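Local structure of Rab GDP-dissociation inhibitor (2BCG) at residues Leu86-Leu91 against Leu363-Thr368; Ile370-Asp373 against Ile377-Glu380. The protein inhibits dissociation of GDP from the Rab GTPase Sec4, is essential in the yeast secretory pathway, and extracts GDP-bound Ypt7 from vacuolar membranes. All blocks are in the same frame, centred on the assembly; numbering follows the deposited sequence.

Interaction 1 (Leu86-Leu91 against Leu363-Thr368); sequences LIPKFL and LAIIST
Pro88 lays its ring against the CG2 methyl of Ile365, and nearly all of the close packing is concentrated there. Pro88 CG lies 3.7 Å from Ile365 CG2, and Pro88 CD follows at 3.8 Å from that same methyl, which thus rests against the CB-CG-CD side of the ring, closest to CG. The two side chains cross obliquely. With CG2 anti to the backbone N of Ile365 and CG1 beside that N (chi1 -54°), the short branch, not the longer CG1-CD1 arm, is presented to the proline. Strand 362-369, which carries Ile365, runs antiparallel to both its neighbours inside the mixed sheet, and the irregular connection between strands 84-85 and 91-92 passes over it; Arg312 and Ala348 on the flanking strands also touch Pro88. A beta-branched isoleucine suits such a strand, while a proline, with a rigid ring and no N-H to satisfy, suits a loop set on a sheet by apolar contact. The packing slackens toward Ser367, whose OG stays 4.2 Å from Pro88 CG. Ile365 and Ser367 are buried, whereas Pro88 keeps part of its surface open to solvent.

Interaction 2 (Ile370-Asp373 against Ile377-Glu380); sequences IETD and IELE
Thr372 and Glu378 bring the two backbones closest, their CA atoms 7.2 Å apart. Segment 370-373 is irregular chain that has just left strand 362-369, whereas 377-380 includes part of a weakly bonded helical turn, and Glu380 N bonds to Ile377 O. Across this short connection Glu378 sends an extended side chain, and its carboxylate collects the N-H groups of two successive residues. Glu371 N gives a nearly straight bond (167°) to Glu378 OE2, 2.9 Å away, on the syn side of the carboxylate. Thr372 N reaches Glu378 OE1 at 2.8 Å from well above the carboxylate plane, 61° out of it. The hydroxyl comes in over the same face: Thr372 OG1 donates to Glu378 OE1 at 2.7 Å. Lying between the backbone N and the carbonyl carbon (chi1 79°), OG1 is placed to share that acceptor with its own N-H. Apolar carbon closes in as well, with Ile370 CG2 3.4 Å from Glu378 OE1. Arg341 forms a salt bridge to OE2, so the buried carboxylate is gripped at both oxygens, which is likely to favour its ionised form. Glutamate fits because it has both the reach and two acceptors; an alanine here would probably leave the N-H groups of Glu371 and Thr372 and the charge of Arg341 without their buried mate. Glu371 turns its own carboxylate elsewhere, to Lys342 N. Thr372 OG1 also accepts the N-H of Lys374, two residues on, and this makes an ST turn between strand 362-369 and helix 375-378, with the Glu378 carboxylate bonding backbone N-H groups ahead of the helix.

In the fold
The two contacts come in series along the chain, interaction 1 closing on strand 362-369 just before interaction 2 opens in the loop that follows it. Their centres lie about 17 Å apart, and they meet directly: Leu379 CD2 packs 3.7 Å from Ile366 CG2 and also touches Thr368. Since Ile366 points away from 86-91, the strand receives the loop on one side and the residues following helix 375-378 on the other. Interaction 1 is sequence-distant and buried, joining 86-91 to an interior strand of the mixed sheet; interaction 2 is local, nearer the surface, and joins the exit of that strand to helix 375-378. Neither includes a residue of the geranylgeranyl pockets or the Ypt1-binding regions.

Interaction 1 (Leu86-Leu91 against Leu363-Thr368)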
ATOM      1  N   LEU A  86      -0.277  -7.567  -8.188  1.00  9.51           N
ATOM      2  CA  LEU A  86       0.414  -7.977  -9.405  1.00 10.32           C
ATOM      3  C   LEU A  86       1.853  -8.423  -9.104  1.00 10.50           C
ATOM      4  O   LEU A  86       2.418  -9.241  -9.826  1.00 11.65           O
ATOM      5  CB  LEU A  86       0.423  -6.809 -10.384  1.00 10.90           C
ATOM      6  CG  LEU A  86      -0.968  -6.351 -10.914  1.00 12.20           C
ATOM      7  CD1 LEU A  86      -0.831  -5.106 -11.766  1.00 15.02           C
ATOM      8  CD2 LEU A  86      -1.597  -7.420 -11.761  1.00 12.68           C
ATOM      9  N   ILE A  87       2.426  -7.849  -8.031  1.00  9.72           N
ATOM     10  CA  ILE A  87       3.805  -8.127  -7.637  1.00 10.74           C
ATOM     11  C   ILE A  87       3.866  -8.449  -6.132  1.00 11.52           C
ATOM     12  O   ILE A  87       3.585  -7.573  -5.312  1.00 12.38           O
ATOM     13  CB  ILE A  87       4.765  -6.948  -7.977  1.00 11.16           C
ATOM     14  CG1 ILE A  87       4.737  -6.693  -9.479  1.00 11.67           C
ATOM     15  CG2 ILE A  87       6.186  -7.268  -7.424  1.00 12.65           C
ATOM     16  CD1 ILE A  87       5.681  -5.579  -9.930  1.00 12.54           C
ATOM     17  N   PRO A  88       4.215  -9.698  -5.775  1.00 11.39           N
ATOM     18  CA  PRO A  88       4.119 -10.056  -4.369  1.00 12.57           C
ATOM     19  C   PRO A  88       5.233  -9.428  -3.513  1.00 12.13           C
ATOM     20  O   PRO A  88       6.409  -9.474  -3.868  1.00 12.57           O
ATOM     21  CB  PRO A  88       4.205 -11.592  -4.407  1.00 14.05           C
ATOM     22  CG  PRO A  88       5.060 -11.872  -5.606  1.00 14.03           C
ATOM     23  CD  PRO A  88       4.701 -10.822  -6.609  1.00 12.56           C
ATOM     24  N   LYS A  89       4.853  -8.863  -2.383  1.00 12.48           N
ATOM     25  CA  LYS A  89       5.850  -8.386  -1.404  1.00 11.31           C
ATOM     26  C   LYS A  89       5.222  -8.464  -0.031  1.00 11.74           C
ATOM     27  O   LYS A  89       4.007  -8.158   0.103  1.00 13.11           O
ATOM     28  CB  LYS A  89       6.223  -6.908  -1.618  1.00 12.30           C
ATOM     29  CG  LYS A  89       6.766  -6.580  -2.972  1.00 12.46           C
ATOM     30  CD  LYS A  89       8.247  -6.958  -3.044  1.00 11.36           C
ATOM     31  CE  LYS A  89       8.780  -6.705  -4.420  1.00 11.79           C
ATOM     32  NZ  LYS A  89      10.239  -7.055  -4.451  1.00 11.88           N
ATOM     33  N   PHE A  90       6.024  -8.878   0.965  1.00 11.65           N
ATOM     34  CA  PHE A  90       5.717  -8.660   2.367  1.00 11.30           C
ATOM     35  C   PHE A  90       6.490  -7.472   2.955  1.00 12.29           C
ATOM     36  O   PHE A  90       7.450  -6.979   2.352  1.00 12.62           O
ATOM     37  CB  PHE A  90       6.030  -9.920   3.153  1.00 11.50           C
ATOM     38  CG  PHE A  90       5.128 -11.094   2.793  1.00 11.63           C
ATOM     39  CD1 PHE A  90       5.662 -12.318   2.360  1.00 14.21           C
ATOM     40  CD2 PHE A  90       3.745 -10.980   2.896  1.00 13.25           C
ATOM     41  CE1 PHE A  90       4.809 -13.401   2.055  1.00 15.98           C
ATOM     42  CE2 PHE A  90       2.903 -12.055   2.568  1.00 14.14           C
ATOM     43  CZ  PHE A  90       3.444 -13.272   2.165  1.00 13.45           C
ATOM     44  N   LEU A  91       6.092  -7.018   4.145  1.00 11.90           N
ATOM     45  CA  LEU A  91       6.887  -5.998   4.874  1.00 12.36           C
ATOM     46  C   LEU A  91       7.674  -6.662   6.026  1.00 12.39           C
ATOM     47  O   LEU A  91       7.075  -7.341   6.843  1.00 13.33           O
ATOM     48  CB  LEU A  91       5.955  -4.951   5.510  1.00 12.43           C
ATOM     49  CG  LEU A  91       5.338  -3.892   4.573  1.00 14.54           C
ATOM     50  CD1 LEU A  91       4.183  -4.502   3.761  1.00 17.06           C
ATOM     51  CD2 LEU A  91       4.868  -2.673   5.353  1.00 15.19           C
ATOM     52  N   LEU A 363      -4.914 -16.798  -2.452  1.00 10.61           N
ATOM     53  CA  LEU A 363      -4.078 -16.344  -3.544  1.00 11.02           C
ATOM     54  C   LEU A 363      -2.665 -16.850  -3.246  1.00 11.07           C
ATOM     55  O   LEU A 363      -2.136 -16.669  -2.158  1.00 12.29           O
ATOM     56  CB  LEU A 363      -4.047 -14.811  -3.613  1.00 12.09           C
ATOM     57  CG  LEU A 363      -5.373 -14.119  -4.002  1.00 12.74           C
ATOM     58  CD1 LEU A 363      -5.276 -12.623  -3.840  1.00 15.97           C
ATOM     59  CD2 LEU A 363      -5.711 -14.479  -5.442  1.00 16.21           C
ATOM     60  N   ALA A 364      -2.055 -17.475  -4.230  1.00 10.11           N
ATOM     61  CA  ALA A 364      -0.685 -17.972  -4.077  1.00  9.62           C
ATOM     62  C   ALA A 364       0.067 -17.451  -5.266  1.00 10.12           C
ATOM     63  O   ALA A 364      -0.219 -17.838  -6.419  1.00 11.19           O
ATOM     64  CB  ALA A 364      -0.662 -19.487  -4.054  1.00 10.40           C
ATOM     65  N   ILE A 365       0.982 -16.526  -5.008  1.00 10.64           N
ATOM     66  CA  ILE A 365       1.726 -15.940  -6.097  1.00 12.72           C
ATOM     67  C   ILE A 365       3.154 -16.480  -6.068  1.00 12.45           C
ATOM     68  O   ILE A 365       3.878 -16.327  -5.087  1.00 13.21           O
ATOM     69  CB  ILE A 365       1.751 -14.419  -6.017  1.00 13.18           C
ATOM     70  CG1 ILE A 365       0.308 -13.872  -5.929  1.00 14.19           C
ATOM     71  CG2 ILE A 365       2.475 -13.881  -7.246  1.00 16.04           C
ATOM     72  CD1 ILE A 365       0.230 -12.324  -5.962  1.00 16.68           C
ATOM     73  N   ILE A 366       3.523 -17.170  -7.131  1.00 12.26           N
ATOM     74  CA  ILE A 366       4.819 -17.838  -7.223  1.00 12.94           C
ATOM     75  C   ILE A 366       5.708 -16.942  -8.075  1.00 13.30           C
ATOM     76  O   ILE A 366       5.263 -16.419  -9.114  1.00 13.62           O
ATOM     77  CB  ILE A 366       4.696 -19.212  -7.917  1.00 13.78           C
ATOM     78  CG1 ILE A 366       3.771 -20.171  -7.119  1.00 15.18           C
ATOM     79  CG2 ILE A 366       6.069 -19.838  -8.111  1.00 15.49           C
ATOM     80  CD1 ILE A 366       3.288 -21.330  -7.986  1.00 15.88           C
ATOM     81  N   SER A 367       6.964 -16.785  -7.682  1.00 12.77           N
ATOM     82  CA  SER A 367       7.861 -15.980  -8.520  1.00 13.58           C
ATOM     83  C   SER A 367       9.293 -16.444  -8.441  1.00 13.29           C
ATOM     84  O   SER A 367       9.740 -16.969  -7.423  1.00 12.37           O
ATOM     85  CB  SER A 367       7.746 -14.512  -8.175  1.00 14.85           C
ATOM     86  OG  SER A 367       8.294 -14.264  -6.929  1.00 16.30           O
ATOM     87  N   THR A 368      10.014 -16.210  -9.535  1.00 13.08           N
ATOM     88  CA  THR A 368      11.444 -16.453  -9.541  1.00 13.14           C
ATOM     89  C   THR A 368      12.021 -15.751 -10.756  1.00 13.25           C
ATOM     90  O   THR A 368      11.282 -15.359 -11.674  1.00 13.18           O
ATOM     91  CB  THR A 368      11.742 -17.973  -9.592  1.00 13.85           C
ATOM     92  OG1 THR A 368      13.124 -18.215  -9.268  1.00 14.76           O
ATOM     93  CG2 THR A 368      11.395 -18.547 -10.982  1.00 13.39           C
TER

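Interaction 2 (Ile370-Asp373 against Ile377-Glu380)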
ATOM      1  N   ILE A 370      13.770 -16.070 -14.081  1.00 15.19           N
ATOM      2  CA  ILE A 370      13.789 -17.097 -15.110  1.00 16.73           C
ATOM      3  C   ILE A 370      15.235 -17.481 -15.414  1.00 16.56           C
ATOM      4  O   ILE A 370      16.086 -16.604 -15.614  1.00 17.70           O
ATOM      5  CB  ILE A 370      13.044 -16.584 -16.368  1.00 16.38           C
ATOM      6  CG1 ILE A 370      11.546 -16.483 -16.108  1.00 16.81           C
ATOM      7  CG2 ILE A 370      13.273 -17.502 -17.603  1.00 18.06           C
ATOM      8  CD1 ILE A 370      10.826 -15.629 -17.137  1.00 17.47           C
ATOM      9  N   GLU A 371      15.503 -18.787 -15.440  1.00 16.34           N
ATOM     10  CA  GLU A 371      16.846 -19.283 -15.833  1.00 18.18           C
ATOM     11  C   GLU A 371      16.805 -20.350 -16.926  1.00 18.79           C
ATOM     12  O   GLU A 371      17.859 -20.881 -17.311  1.00 20.61           O
ATOM     13  CB  GLU A 371      17.662 -19.758 -14.629  1.00 18.02           C
ATOM     14  CG  GLU A 371      17.046 -20.948 -13.882  1.00 18.88           C
ATOM     15  CD  GLU A 371      17.863 -21.341 -12.672  1.00 20.36           C
ATOM     16  OE1 GLU A 371      18.439 -22.471 -12.681  1.00 23.52           O
ATOM     17  OE2 GLU A 371      17.941 -20.521 -11.729  1.00 21.46           O
ATOM     18  N   THR A 372      15.619 -20.682 -17.424  1.00 19.28           N
ATOM     19  CA  THR A 372      15.529 -21.671 -18.508  1.00 20.13           C
ATOM     20  C   THR A 372      14.727 -21.127 -19.693  1.00 20.75           C
ATOM     21  O   THR A 372      14.239 -19.985 -19.680  1.00 21.42           O
ATOM     22  CB  THR A 372      14.875 -23.011 -18.080  1.00 20.29           C
ATOM     23  OG1 THR A 372      13.452 -22.873 -18.043  1.00 19.64           O
ATOM     24  CG2 THR A 372      15.418 -23.495 -16.736  1.00 21.70           C
ATOM     25  N   ASP A 373      14.571 -21.975 -20.694  1.00 21.91           N
ATOM     26  CA  ASP A 373      13.863 -21.560 -21.887  1.00 21.97           C
ATOM     27  C   ASP A 373      12.392 -21.901 -21.835  1.00 22.34           C
ATOM     28  O   ASP A 373      11.649 -21.586 -22.761  1.00 22.37           O
ATOM     29  CB  ASP A 373      14.545 -22.163 -23.111  1.00 23.11           C
ATOM     30  CG  ASP A 373      15.997 -21.691 -23.245  1.00 24.85           C
ATOM     31  OD1 ASP A 373      16.271 -20.473 -23.093  1.00 28.81           O
ATOM     32  OD2 ASP A 373      16.878 -22.543 -23.482  1.00 28.98           O
ATOM     33  N   ILE A 377       7.612 -24.181 -16.872  1.00 24.00           N
ATOM     34  CA  ILE A 377       8.104 -25.443 -16.300  1.00 23.14           C
ATOM     35  C   ILE A 377       8.978 -25.235 -15.038  1.00 21.72           C
ATOM     36  O   ILE A 377       9.000 -26.076 -14.124  1.00 22.11           O
ATOM     37  CB  ILE A 377       8.865 -26.293 -17.366  1.00 23.36           C
ATOM     38  CG1 ILE A 377       7.928 -26.689 -18.526  1.00 25.05           C
ATOM     39  CG2 ILE A 377       9.589 -27.494 -16.734  1.00 24.33           C
ATOM     40  CD1 ILE A 377       6.406 -26.639 -18.253  1.00 28.28           C
ATOM     41  N   GLU A 378       9.683 -24.103 -14.979  1.00 19.62           N
ATOM     42  CA  GLU A 378      10.545 -23.798 -13.835  1.00 18.91           C
ATOM     43  C   GLU A 378       9.726 -23.746 -12.572  1.00 16.69           C
ATOM     44  O   GLU A 378      10.241 -24.050 -11.484  1.00 18.32           O
ATOM     45  CB  GLU A 378      11.241 -22.459 -14.015  1.00 18.33           C
ATOM     46  CG  GLU A 378      12.331 -22.526 -15.065  1.00 19.07           C
ATOM     47  CD  GLU A 378      12.984 -21.180 -15.296  1.00 19.64           C
ATOM     48  OE1 GLU A 378      12.966 -20.731 -16.460  1.00 20.69           O
ATOM     49  OE2 GLU A 378      13.498 -20.583 -14.317  1.00 17.66           O
ATOM     50  N   LEU A 379       8.464 -23.334 -12.707  1.00 16.52           N
ATOM     51  CA  LEU A 379       7.600 -23.193 -11.519  1.00 15.98           C
ATOM     52  C   LEU A 379       6.932 -24.485 -11.072  1.00 16.51           C
ATOM     53  O   LEU A 379       6.286 -24.490 -10.008  1.00 15.74           O
ATOM     54  CB  LEU A 379       6.516 -22.148 -11.765  1.00 16.88           C
ATOM     55  CG  LEU A 379       7.071 -20.757 -12.103  1.00 17.56           C
ATOM     56  CD1 LEU A 379       5.952 -19.735 -12.089  1.00 17.75           C
ATOM     57  CD2 LEU A 379       8.188 -20.381 -11.121  1.00 18.29           C
ATOM     58  N   GLU A 380       7.037 -25.550 -11.875  1.00 17.04           N
ATOM     59  CA  GLU A 380       6.338 -26.802 -11.538  1.00 17.14           C
ATOM     60  C   GLU A 380       6.526 -27.273 -10.058  1.00 16.23           C
ATOM     61  O   GLU A 380       5.536 -27.643  -9.422  1.00 15.67           O
ATOM     62  CB  GLU A 380       6.627 -27.913 -12.563  1.00 17.97           C
ATOM     63  CG  GLU A 380       5.726 -29.176 -12.438  1.00 22.33           C
ATOM     64  CD  GLU A 380       4.202 -28.927 -12.563  1.00 26.99           C
ATOM     65  OE1 GLU A 380       3.733 -27.850 -13.017  1.00 28.16           O
ATOM     66  OE2 GLU A 380       3.446 -29.864 -12.206  1.00 31.09           O
TER